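PDB 3NRN: uncharacterized protein PF1083 from Pyrococcus furiosus, which is of unknown function but binds adenosine monophosphate and is probably an oxidoreductase of the flavin-containing amine oxidase family. Local coordinates for residues G182-G186 / N298-D304; S99-L103 / N141-L145; V377-P383 / G395-A399; S267-K271 / L348-Y352. All blocks are in the same frame, centred on the assembly; numbering follows the deposited sequence.

Contact 1: residues G182-G186 / N298-D304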
loop_
_atom_site.group_PDB
_atom_site.type_symbol
_atom_site.label_atom_id
_atom_site.label_comp_id
_atom_site.label_asym_id
_atom_site.label_seq_id
_atom_site.Cartn_x
_atom_site.Cartn_y
_atom_site.Cartn_z
ATOM N N GLY A 182 -9.832 6.972 0.062
ATOM C CA GLY A 182 -9.992 8.238 -0.621
ATOM C C GLY A 182 -9.175 8.230 -1.893
ATOM O O GLY A 182 -8.115 7.602 -1.951
ATOM N N LEU A 183 -9.680 8.918 -2.913
ATOM C CA LEU A 183 -9.012 9.018 -4.204
ATOM C C LEU A 183 -8.078 10.224 -4.218
ATOM O O LEU A 183 -8.279 11.186 -3.477
ATOM C CB LEU A 183 -10.048 9.158 -5.321
ATOM C CG LEU A 183 -11.000 7.982 -5.561
ATOM C CD1 LEU A 183 -11.940 8.316 -6.720
ATOM C CD2 LEU A 183 -10.202 6.732 -5.884
ATOM N N ILE A 184 -7.065 10.164 -5.078
ATOM C CA ILE A 184 -6.074 11.220 -5.193
ATOM C C ILE A 184 -6.172 11.961 -6.527
ATOM O O ILE A 184 -5.991 11.363 -7.586
ATOM C CB ILE A 184 -4.648 10.643 -5.106
ATOM C CG1 ILE A 184 -4.554 9.632 -3.959
ATOM C CG2 ILE A 184 -3.652 11.770 -4.916
ATOM C CD1 ILE A 184 -3.263 8.870 -3.947
ATOM N N ARG A 185 -6.440 13.259 -6.488
ATOM C CA ARG A 185 -6.514 14.010 -7.736
ATOM C C ARG A 185 -5.120 13.986 -8.340
ATOM O O ARG A 185 -4.123 14.220 -7.639
ATOM C CB ARG A 185 -6.958 15.456 -7.486
ATOM C CG ARG A 185 -6.991 16.323 -8.746
ATOM C CD ARG A 185 -7.736 17.632 -8.493
ATOM N NE ARG A 185 -9.167 17.405 -8.303
ATOM C CZ ARG A 185 -9.997 17.042 -9.277
ATOM N NH1 ARG A 185 -9.540 16.872 -10.514
ATOM N NH2 ARG A 185 -11.279 16.829 -9.016
ATOM N N GLY A 186 -5.049 13.678 -9.632
ATOM C CA GLY A 186 -3.766 13.613 -10.304
ATOM C C GLY A 186 -3.142 12.233 -10.213
ATOM O O GLY A 186 -2.081 11.988 -10.780
ATOM N N ASN A 298 -12.499 -0.222 -7.949
ATOM C CA ASN A 298 -12.790 1.183 -7.714
ATOM C C ASN A 298 -12.895 1.900 -9.058
ATOM O O ASN A 298 -12.750 1.276 -10.114
ATOM C CB ASN A 298 -11.695 1.820 -6.835
ATOM C CG ASN A 298 -10.433 2.185 -7.616
ATOM O OD1 ASN A 298 -10.108 1.570 -8.626
ATOM N ND2 ASN A 298 -9.709 3.189 -7.127
ATOM N N GLU A 299 -13.149 3.202 -9.010
ATOM C CA GLU A 299 -13.287 4.021 -10.214
ATOM C C GLU A 299 -12.560 5.345 -9.963
ATOM O O GLU A 299 -13.183 6.372 -9.696
ATOM C CB GLU A 299 -14.775 4.253 -10.487
ATOM C CG GLU A 299 -15.097 5.095 -11.704
ATOM C CD GLU A 299 -16.581 5.071 -12.030
ATOM O OE1 GLU A 299 -16.990 4.299 -12.923
ATOM O OE2 GLU A 299 -17.343 5.811 -11.378
ATOM N N PRO A 300 -11.222 5.332 -10.066
ATOM C CA PRO A 300 -10.370 6.507 -9.845
ATOM C C PRO A 300 -10.748 7.793 -10.576
ATOM O O PRO A 300 -10.549 8.886 -10.045
ATOM C CB PRO A 300 -8.972 5.996 -10.211
ATOM C CG PRO A 300 -9.249 4.944 -11.231
ATOM C CD PRO A 300 -10.449 4.227 -10.661
ATOM N N SER A 301 -11.301 7.669 -11.779
ATOM C CA SER A 301 -11.695 8.843 -12.556
ATOM C C SER A 301 -12.956 9.500 -11.992
ATOM O O SER A 301 -13.384 10.550 -12.467
ATOM C CB SER A 301 -11.937 8.453 -14.016
ATOM O OG SER A 301 -13.016 7.541 -14.115
ATOM N N ALA A 302 -13.549 8.876 -10.982
ATOM C CA ALA A 302 -14.749 9.416 -10.358
ATOM C C ALA A 302 -14.419 10.716 -9.632
ATOM O O ALA A 302 -15.321 11.448 -9.228
ATOM C CB ALA A 302 -15.336 8.406 -9.382
ATOM N N LEU A 303 -13.126 10.986 -9.456
ATOM C CA LEU A 303 -12.674 12.214 -8.799
ATOM C C LEU A 303 -11.947 13.071 -9.826
ATOM O O LEU A 303 -12.297 14.229 -10.049
ATOM C CB LEU A 303 -11.727 11.912 -7.625
ATOM C CG LEU A 303 -11.000 13.133 -7.025
ATOM C CD1 LEU A 303 -12.016 14.126 -6.484
ATOM C CD2 LEU A 303 -10.052 12.703 -5.914
ATOM N N ASP A 304 -10.927 12.494 -10.446
ATOM C CA ASP A 304 -10.160 13.202 -11.456
ATOM C C ASP A 304 -10.486 12.596 -12.817
ATOM O O ASP A 304 -10.017 11.509 -13.145
ATOM C CB ASP A 304 -8.666 13.068 -11.169
ATOM C CG ASP A 304 -7.818 13.875 -12.126
ATOM O OD1 ASP A 304 -8.346 14.309 -13.177
ATOM O OD2 ASP A 304 -6.618 14.068 -11.831
HETATM O O HOH W 1 -8.989 10.442 -8.492
#
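Gly186 N donates to Asp304 OD2 over 2.7 Å, tying the exit of strand 182-184, the central strand of a three-stranded antiparallel sheet, to a loop containing the 3-10 turn 300-302. The bond is bent, 135° at the hydrogen, and uses the anti lone pair of OD2. Asp304 OD1 lies 3.9 Å from Arg185 NH1, a long salt bridge with the guanidinium and carboxylate planes 40° apart, and it also bonds to Ser306 OG. A bend at chi3 (-69°) swings the guanidinium across Asp304 and puts Arg185 NH2 3.0 Å from Leu303 O. The firmer ionic partner of Arg185 is Glu77, which pairs with NE.

Between the backbones sits one water. It donates to Pro300 O at 2.7 Å and, weakly, to Ile184 O, and accepts a weak bond from Asp304 N, so polar groups of both segments are served by a single molecule. Within the turn, Ala302 N is satisfied by Glu299 O. Asn298 ND2 turns to Leu54 O, and the Glu299 carboxylate takes the backbone amides of Arg281, Ile282 and Gly283.

Apolar packing fills in beside these bonds. Leu183 and Leu303 run antiparallel alongside one another, Leu183 CB meeting Leu303 CD2 at 3.6 Å, and Leu183 CD1 faces Ala302 CB at 4.3 Å. The same CD1 makes van der Waals contact with Pro300 O, 3.6 Å away.

Contact 2: residues S99-L103 / N141-L145; sequences SWKFL and NEFLL
Asn141, whose ND2 reaches across to Phe102 O, has its OD1 gripped by two backbone amides, Phe143 N at 2.9 Å and, weakly, Leu144 N at 3.4 Å, which makes Asn141 the N-cap of helix 142-156. The bond across the contact, Asn141 ND2 to Phe102 O, spans 2.7 Å with 157° at the hydrogen. The acceptor lies close to the amide plane of Asn141, whereas the donor is tilted from the carbonyl plane of Phe102. With CG anti to the backbone N (chi1 -171°), the amide stands so that its oxygen faces the helix start and its nitrogen faces segment 99-103; bonds at both ends fix its rotation. Leu103 CD2 lies over one face of this amide, 3.3 Å from Asn141 ND2.

Next to the cap, Phe102 and Phe143 stack face to face, their centroids 4.2 Å apart and their planes at 21°. The rings are displaced: Phe102 CD2 sits over the centre of the Phe143 ring, while Phe143 meets the face of Phe102 toward the rim. Ser99 approaches the edge of the Phe143 ring, its CB 3.7 Å from Phe143 CE2; its hydroxyl bonds to Tyr96 O.

Polar cap and aromatic stack together join the 3-10 segment 99-102 to the first turn of helix 142-156, near the protein surface. Trp89 meets both phenylalanine rings edge-to-face, Ile87 and Phe94 from strands 86-89 and 92-95 touch Ser99 and Phe143, and Leu144 leans on Ile134 of helix 130-137.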
loop_
_atom_site.group_PDB
_atom_site.type_symbol
_atom_site.label_atom_id
_atom_site.label_comp_id
_atom_site.label_asym_id
_atom_site.label_seq_id
_atom_site.Cartn_x
_atom_site.Cartn_y
_atom_site.Cartn_z
ATOM N N SER A 99 -25.410 -4.616 4.754
ATOM C CA SER A 99 -24.869 -5.922 5.106
ATOM C C SER A 99 -25.522 -6.568 6.331
ATOM O O SER A 99 -25.698 -7.790 6.374
ATOM C CB SER A 99 -23.362 -5.808 5.335
ATOM O OG SER A 99 -22.720 -5.267 4.195
ATOM N N TRP A 100 -25.879 -5.757 7.323
ATOM C CA TRP A 100 -26.488 -6.274 8.547
ATOM C C TRP A 100 -27.737 -7.113 8.290
ATOM O O TRP A 100 -28.049 -8.021 9.060
ATOM C CB TRP A 100 -26.850 -5.129 9.497
ATOM C CG TRP A 100 -25.741 -4.155 9.742
ATOM C CD1 TRP A 100 -24.418 -4.442 9.923
ATOM C CD2 TRP A 100 -25.864 -2.732 9.868
ATOM N NE1 TRP A 100 -23.710 -3.287 10.155
ATOM C CE2 TRP A 100 -24.572 -2.222 10.127
ATOM C CE3 TRP A 100 -26.942 -1.839 9.791
ATOM C CZ2 TRP A 100 -24.327 -0.855 10.308
ATOM C CZ3 TRP A 100 -26.698 -0.477 9.972
ATOM C CH2 TRP A 100 -25.400 -0.001 10.227
ATOM N N LYS A 101 -28.446 -6.806 7.209
ATOM C CA LYS A 101 -29.669 -7.521 6.861
ATOM C C LYS A 101 -29.415 -8.998 6.574
ATOM O O LYS A 101 -30.349 -9.796 6.511
ATOM C CB LYS A 101 -30.331 -6.858 5.651
ATOM C CG LYS A 101 -30.649 -5.386 5.874
ATOM C CD LYS A 101 -31.270 -4.751 4.643
ATOM C CE LYS A 101 -31.481 -3.256 4.845
ATOM N NZ LYS A 101 -32.358 -2.959 6.012
ATOM N N PHE A 102 -28.147 -9.352 6.403
ATOM C CA PHE A 102 -27.765 -10.731 6.130
ATOM C C PHE A 102 -27.375 -11.416 7.431
ATOM O O PHE A 102 -26.974 -12.578 7.438
ATOM C CB PHE A 102 -26.594 -10.764 5.145
ATOM C CG PHE A 102 -26.960 -10.320 3.755
ATOM C CD1 PHE A 102 -27.546 -11.207 2.860
ATOM C CD2 PHE A 102 -26.740 -9.011 3.350
ATOM C CE1 PHE A 102 -27.909 -10.798 1.578
ATOM C CE2 PHE A 102 -27.100 -8.587 2.068
ATOM C CZ PHE A 102 -27.685 -9.484 1.181
ATOM N N LEU A 103 -27.500 -10.688 8.535
ATOM C CA LEU A 103 -27.165 -11.221 9.851
ATOM C C LEU A 103 -28.418 -11.319 10.722
ATOM O O LEU A 103 -29.406 -10.625 10.481
ATOM C CB LEU A 103 -26.134 -10.322 10.539
ATOM C CG LEU A 103 -24.841 -9.983 9.790
ATOM C CD1 LEU A 103 -23.984 -9.092 10.669
ATOM C CD2 LEU A 103 -24.087 -11.251 9.424
ATOM N N ASN A 141 -21.590 -17.212 9.123
ATOM C CA ASN A 141 -22.497 -16.597 8.161
ATOM C C ASN A 141 -21.852 -16.573 6.775
ATOM O O ASN A 141 -20.878 -15.860 6.539
ATOM C CB ASN A 141 -22.857 -15.177 8.598
ATOM C CG ASN A 141 -23.966 -14.579 7.761
ATOM O OD1 ASN A 141 -23.844 -14.469 6.542
ATOM N ND2 ASN A 141 -25.060 -14.191 8.412
ATOM N N GLU A 142 -22.416 -17.362 5.866
ATOM C CA GLU A 142 -21.923 -17.491 4.500
ATOM C C GLU A 142 -21.681 -16.163 3.778
ATOM O O GLU A 142 -20.821 -16.075 2.897
ATOM C CB GLU A 142 -22.897 -18.365 3.700
ATOM C CG GLU A 142 -22.453 -18.706 2.291
ATOM C CD GLU A 142 -23.159 -19.941 1.734
ATOM O OE1 GLU A 142 -23.004 -20.221 0.526
ATOM O OE2 GLU A 142 -23.858 -20.640 2.502
ATOM N N PHE A 143 -22.433 -15.133 4.146
ATOM C CA PHE A 143 -22.275 -13.825 3.517
ATOM C C PHE A 143 -21.088 -13.059 4.095
ATOM O O PHE A 143 -20.245 -12.543 3.357
ATOM C CB PHE A 143 -23.534 -12.983 3.706
ATOM C CG PHE A 143 -23.368 -11.551 3.286
ATOM C CD1 PHE A 143 -23.334 -11.206 1.939
ATOM C CD2 PHE A 143 -23.216 -10.548 4.240
ATOM C CE1 PHE A 143 -23.151 -9.880 1.542
ATOM C CE2 PHE A 143 -23.032 -9.214 3.855
ATOM C CZ PHE A 143 -23.001 -8.881 2.505
ATOM N N LEU A 144 -21.039 -12.989 5.421
ATOM C CA LEU A 144 -19.991 -12.274 6.127
ATOM C C LEU A 144 -18.595 -12.817 5.841
ATOM O O LEU A 144 -17.670 -12.050 5.568
ATOM C CB LEU A 144 -20.257 -12.311 7.634
ATOM C CG LEU A 144 -19.241 -11.586 8.522
ATOM C CD1 LEU A 144 -19.230 -10.106 8.201
ATOM C CD2 LEU A 144 -19.594 -11.804 9.974
ATOM N N LEU A 145 -18.443 -14.134 5.908
ATOM C CA LEU A 145 -17.153 -14.765 5.662
ATOM C C LEU A 145 -16.685 -14.523 4.232
ATOM O O LEU A 145 -15.483 -14.448 3.961
ATOM C CB LEU A 145 -17.250 -16.264 5.944
ATOM C CG LEU A 145 -17.473 -16.573 7.426
ATOM C CD1 LEU A 145 -17.918 -18.017 7.609
ATOM C CD2 LEU A 145 -16.183 -16.288 8.187
#

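Contact 3: residues V377-P383 / G395-A399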
loop_
_atom_site.group_PDB
_atom_site.type_symbol
_atom_site.label_atom_id
_atom_site.label_comp_id
_atom_site.label_asym_id
_atom_site.label_seq_id
_atom_site.Cartn_x
_atom_site.Cartn_y
_atom_site.Cartn_z
ATOM N N VAL A 377 12.230 0.834 4.975
ATOM C CA VAL A 377 10.887 1.412 4.904
ATOM C C VAL A 377 10.292 0.963 3.581
ATOM O O VAL A 377 11.031 0.512 2.697
ATOM C CB VAL A 377 10.872 2.972 4.972
ATOM C CG1 VAL A 377 11.479 3.439 6.290
ATOM C CG2 VAL A 377 11.617 3.577 3.774
ATOM N N GLY A 378 8.972 1.100 3.442
ATOM C CA GLY A 378 8.301 0.670 2.228
ATOM C C GLY A 378 7.482 -0.581 2.526
ATOM O O GLY A 378 7.229 -0.895 3.691
ATOM N N ASP A 379 7.060 -1.294 1.486
ATOM C CA ASP A 379 6.267 -2.514 1.653
ATOM C C ASP A 379 6.960 -3.570 2.508
ATOM O O ASP A 379 6.329 -4.524 2.958
ATOM C CB ASP A 379 5.935 -3.133 0.292
ATOM C CG ASP A 379 4.495 -2.907 -0.114
ATOM O OD1 ASP A 379 3.598 -3.232 0.690
ATOM O OD2 ASP A 379 4.260 -2.410 -1.236
ATOM N N GLY A 380 8.262 -3.407 2.714
ATOM C CA GLY A 380 8.999 -4.363 3.515
ATOM C C GLY A 380 8.835 -4.098 4.997
ATOM O O GLY A 380 9.354 -4.839 5.831
ATOM N N TYR A 381 8.119 -3.031 5.332
ATOM C CA TYR A 381 7.898 -2.692 6.725
ATOM C C TYR A 381 6.562 -1.997 6.960
ATOM O O TYR A 381 6.482 -0.770 6.994
ATOM C CB TYR A 381 9.044 -1.813 7.252
ATOM C CG TYR A 381 8.913 -1.435 8.721
ATOM C CD1 TYR A 381 8.445 -2.358 9.661
ATOM C CD2 TYR A 381 9.286 -0.165 9.175
ATOM C CE1 TYR A 381 8.349 -2.027 11.018
ATOM C CE2 TYR A 381 9.196 0.177 10.526
ATOM C CZ TYR A 381 8.726 -0.760 11.443
ATOM O OH TYR A 381 8.636 -0.431 12.779
ATOM N N ARG A 382 5.508 -2.795 7.095
ATOM C CA ARG A 382 4.183 -2.259 7.375
ATOM C C ARG A 382 3.788 -2.817 8.733
ATOM O O ARG A 382 3.520 -4.009 8.871
ATOM C CB ARG A 382 3.171 -2.686 6.303
ATOM C CG ARG A 382 3.349 -1.950 4.983
ATOM C CD ARG A 382 2.268 -2.274 3.965
ATOM N NE ARG A 382 2.415 -3.614 3.411
ATOM C CZ ARG A 382 1.969 -4.723 3.991
ATOM N NH1 ARG A 382 1.334 -4.661 5.155
ATOM N NH2 ARG A 382 2.166 -5.898 3.410
ATOM N N PRO A 383 3.779 -1.960 9.764
ATOM C CA PRO A 383 3.419 -2.380 11.121
ATOM C C PRO A 383 2.050 -3.050 11.167
ATOM O O PRO A 383 1.213 -2.839 10.282
ATOM C CB PRO A 383 3.455 -1.072 11.903
ATOM C CG PRO A 383 4.545 -0.307 11.210
ATOM C CD PRO A 383 4.221 -0.555 9.751
ATOM N N GLY A 395 5.072 2.795 8.793
ATOM C CA GLY A 395 6.413 2.266 8.967
ATOM C C GLY A 395 7.445 3.377 8.983
ATOM O O GLY A 395 8.426 3.320 9.723
ATOM N N VAL A 396 7.225 4.394 8.159
ATOM C CA VAL A 396 8.145 5.519 8.103
ATOM C C VAL A 396 8.107 6.243 9.442
ATOM O O VAL A 396 9.145 6.638 9.967
ATOM C CB VAL A 396 7.773 6.486 6.950
ATOM C CG1 VAL A 396 8.602 7.775 7.035
ATOM C CG2 VAL A 396 8.029 5.796 5.622
HETATM N N MSE A 397 6.910 6.389 10.007
HETATM C CA MSE A 397 6.777 7.064 11.291
HETATM C C MSE A 397 7.572 6.308 12.353
HETATM O O MSE A 397 8.284 6.920 13.145
HETATM C CB MSE A 397 5.310 7.146 11.735
HETATM C CG MSE A 397 4.358 7.906 10.810
HETATM SE SE MSE A 397 2.652 7.947 11.503
HETATM C CE MSE A 397 2.151 9.542 10.954
ATOM N N LYS A 398 7.452 4.981 12.358
ATOM C CA LYS A 398 8.152 4.152 13.340
ATOM C C LYS A 398 9.662 4.233 13.169
ATOM O O LYS A 398 10.402 4.289 14.150
ATOM C CB LYS A 398 7.700 2.690 13.224
ATOM C CG LYS A 398 6.201 2.491 13.312
ATOM C CD LYS A 398 5.676 2.688 14.720
ATOM C CE LYS A 398 6.081 1.538 15.635
ATOM N NZ LYS A 398 5.496 1.692 16.995
ATOM N N ALA A 399 10.126 4.222 11.924
ATOM C CA ALA A 399 11.557 4.310 11.669
ATOM C C ALA A 399 12.055 5.641 12.220
ATOM O O ALA A 399 13.062 5.692 12.924
ATOM C CB ALA A 399 11.845 4.217 10.170
#
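Val377 and Val396 bring their CA atoms within 5.9 Å as the chain leaves strand 374-376, an edge of the parallel Rossmann-type sheet, after which a type I turn, Gly378 to Tyr381, closed by Tyr381 N to Gly378 O, directs Tyr381 and Pro383 back onto helix 388-402, which packs against the strand's end. The helix is met closely at Gly395: a modelled CB there would clash with Tyr381 O, so the lack of a side chain is what admits the loop. Pro383 CD uses this clearance, lying 3.6 Å from Gly395 N.

Tyr381, with CG anti to the backbone N (chi1 -179°), reaches obliquely across the helix surface. Its CE2 comes within 3.3 Å of Gly395 O, a carbonyl already taken by Ala399 N, and its OH lies 3.3 Å from Lys398 CB. The lysine chain lies roughly perpendicular to the tyrosine and, bent at chi2 and chi3, carries its amine away; its CG meets Pro383 CG at 3.9 Å. Replacing Tyr381 with an alanine would probably leave Lys398 CB and the Gly395 carbonyl without their aromatic neighbour and open a gap beside the helix. Nearer the strand, Val377 CG1 touches Ala399 CB at 4.0 Å.

The turn also carries charge. Arg382 NE bonds Asp379 OD1 at 3.0 Å, in the guanidinium plane, and Asp379 OD2 pairs with Arg38, a residue that binds AMP. The loop is thus held to the helix by van der Waals contact, while Asp379 ties it to the nucleotide site.

Contact 4: residues S267-K271 / L348-Y352; sequences SEGIK and LAQVY
Ala349 opens the pairing with a CA-H...O contact, its CA 3.1 Å from Lys271 O. Gln350 follows as the hydrogen-bonded antiparallel partner of Lys271: Gln350 N donates to Lys271 O and Lys271 N to Gln350 O, both at 2.7 Å. The Gln350 side chain stays on the lysine's face of the sheet, its OE1 3.4 Å from Lys271 CE; OE1 accepts from Asn273 ND2 and NE2 donates to Ser50 O. Val351 is the non-hydrogen-bonded partner of Ile270, their CA atoms 4.6 Å apart and their side chains on the other face. At Tyr352 the ladder closes with a second reciprocal pair, Tyr352 N to Gly269 O at 2.8 Å, practically straight at 179°, and Gly269 N to Tyr352 O. The CE2 rim of the Tyr352 ring comes against the lysine chain, 3.3 Å from Lys271 CD. Lys271 bends at chi3 (55°), and its amine bonds to Ser50 O and Gly52 O. A leucine in place of Lys271 would probably leave those two carbonyls without their charged donor and let the Tyr352 ring shift.

Strand 345-351 is one of the two edge strands of a seven-stranded mixed sheet, with strand 269-277 next to it. Helix 326-340 packs on the face of Ile270 and Ala349 through Ile330, whereas Leu42 of strand 41-44 touches Gln350 on the opposite face.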
loop_
_atom_site.group_PDB
_atom_site.type_symbol
_atom_site.label_atom_id
_atom_site.label_comp_id
_atom_site.label_asym_id
_atom_site.label_seq_id
_atom_site.Cartn_x
_atom_site.Cartn_y
_atom_site.Cartn_z
ATOM N N SER A 267 3.358 -12.123 -1.826
ATOM C CA SER A 267 2.001 -12.484 -2.223
ATOM C C SER A 267 1.654 -11.702 -3.482
ATOM O O SER A 267 1.491 -10.481 -3.433
ATOM C CB SER A 267 1.007 -12.138 -1.108
ATOM O OG SER A 267 1.269 -12.888 0.069
ATOM N N GLU A 268 1.549 -12.402 -4.609
ATOM C CA GLU A 268 1.235 -11.758 -5.876
ATOM C C GLU A 268 -0.206 -11.288 -6.013
ATOM O O GLU A 268 -1.112 -11.778 -5.338
ATOM C CB GLU A 268 1.554 -12.683 -7.051
ATOM C CG GLU A 268 3.011 -12.705 -7.471
ATOM C CD GLU A 268 3.761 -13.885 -6.898
ATOM O OE1 GLU A 268 3.317 -15.032 -7.127
ATOM O OE2 GLU A 268 4.791 -13.669 -6.226
ATOM N N GLY A 269 -0.396 -10.329 -6.912
ATOM C CA GLY A 269 -1.715 -9.789 -7.172
ATOM C C GLY A 269 -1.848 -9.416 -8.637
ATOM O O GLY A 269 -0.853 -9.247 -9.346
ATOM N N ILE A 270 -3.084 -9.299 -9.104
ATOM C CA ILE A 270 -3.326 -8.932 -10.481
ATOM C C ILE A 270 -4.244 -7.727 -10.502
ATOM O O ILE A 270 -5.231 -7.670 -9.767
ATOM C CB ILE A 270 -3.971 -10.097 -11.293
ATOM C CG1 ILE A 270 -3.006 -11.285 -11.352
ATOM C CG2 ILE A 270 -4.300 -9.629 -12.710
ATOM C CD1 ILE A 270 -3.435 -12.406 -12.278
ATOM N N LYS A 271 -3.890 -6.755 -11.334
ATOM C CA LYS A 271 -4.670 -5.539 -11.483
ATOM C C LYS A 271 -5.293 -5.504 -12.869
ATOM O O LYS A 271 -4.630 -5.781 -13.867
ATOM C CB LYS A 271 -3.779 -4.312 -11.294
ATOM C CG LYS A 271 -3.820 -3.718 -9.896
ATOM C CD LYS A 271 -2.706 -2.703 -9.697
ATOM C CE LYS A 271 -2.730 -1.607 -10.756
ATOM N NZ LYS A 271 -1.483 -0.788 -10.683
ATOM N N LEU A 348 -5.539 -3.235 -19.864
ATOM C CA LEU A 348 -4.297 -3.865 -19.449
ATOM C C LEU A 348 -4.441 -4.579 -18.109
ATOM O O LEU A 348 -5.109 -4.092 -17.193
ATOM C CB LEU A 348 -3.198 -2.804 -19.335
ATOM C CG LEU A 348 -1.820 -3.226 -18.826
ATOM C CD1 LEU A 348 -1.037 -3.883 -19.953
ATOM C CD2 LEU A 348 -1.071 -2.003 -18.317
ATOM N N ALA A 349 -3.811 -5.744 -18.012
ATOM C CA ALA A 349 -3.823 -6.520 -16.785
ATOM C C ALA A 349 -2.389 -6.429 -16.288
ATOM O O ALA A 349 -1.455 -6.700 -17.038
ATOM C CB ALA A 349 -4.193 -7.967 -17.073
ATOM N N GLN A 350 -2.210 -6.021 -15.040
ATOM C CA GLN A 350 -0.868 -5.899 -14.487
ATOM C C GLN A 350 -0.646 -6.896 -13.363
ATOM O O GLN A 350 -1.454 -6.987 -12.433
ATOM C CB GLN A 350 -0.638 -4.480 -13.961
ATOM C CG GLN A 350 -0.476 -3.421 -15.035
ATOM C CD GLN A 350 -0.639 -2.017 -14.477
ATOM O OE1 GLN A 350 -1.716 -1.648 -14.012
ATOM N NE2 GLN A 350 0.428 -1.232 -14.516
ATOM N N VAL A 351 0.450 -7.642 -13.458
ATOM C CA VAL A 351 0.805 -8.629 -12.445
ATOM C C VAL A 351 1.837 -8.021 -11.504
ATOM O O VAL A 351 2.878 -7.539 -11.947
ATOM C CB VAL A 351 1.415 -9.901 -13.079
ATOM C CG1 VAL A 351 1.722 -10.926 -11.991
ATOM C CG2 VAL A 351 0.463 -10.487 -14.101
ATOM N N TYR A 352 1.550 -8.050 -10.208
ATOM C CA TYR A 352 2.462 -7.490 -9.217
ATOM C C TYR A 352 2.825 -8.496 -8.135
ATOM O O TYR A 352 1.981 -9.274 -7.692
ATOM C CB TYR A 352 1.838 -6.250 -8.578
ATOM C CG TYR A 352 1.726 -5.067 -9.513
ATOM C CD1 TYR A 352 2.867 -4.465 -10.048
ATOM C CD2 TYR A 352 0.481 -4.538 -9.857
ATOM C CE1 TYR A 352 2.773 -3.366 -10.900
ATOM C CE2 TYR A 352 0.376 -3.435 -10.711
ATOM C CZ TYR A 352 1.526 -2.857 -11.226
ATOM O OH TYR A 352 1.429 -1.770 -12.067
#

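In the fold
Contact 2 comes first along the chain and closes before contact 1 opens; contacts 1 and 4 interleave their segments, and contact 3 follows last. Contacts 1 and 4, centres about 20 Å apart, share the seven-stranded mixed sheet: strands 269-277 and 345-351 carry contact 4, and the loop leaving strand 296-298 enters contact 1. Contact 2 lies against strands 86-89 and 92-95 at the other end of that sheet, its centre about 29 Å from those of contacts 1 and 4. Contact 3 follows strand 374-376, an edge of the parallel Rossmann-type sheet, its centre about 22 Å from that of contact 4. Arg38 of the AMP site lies near contacts 3 and 4, consistent with that site bordering both sheets.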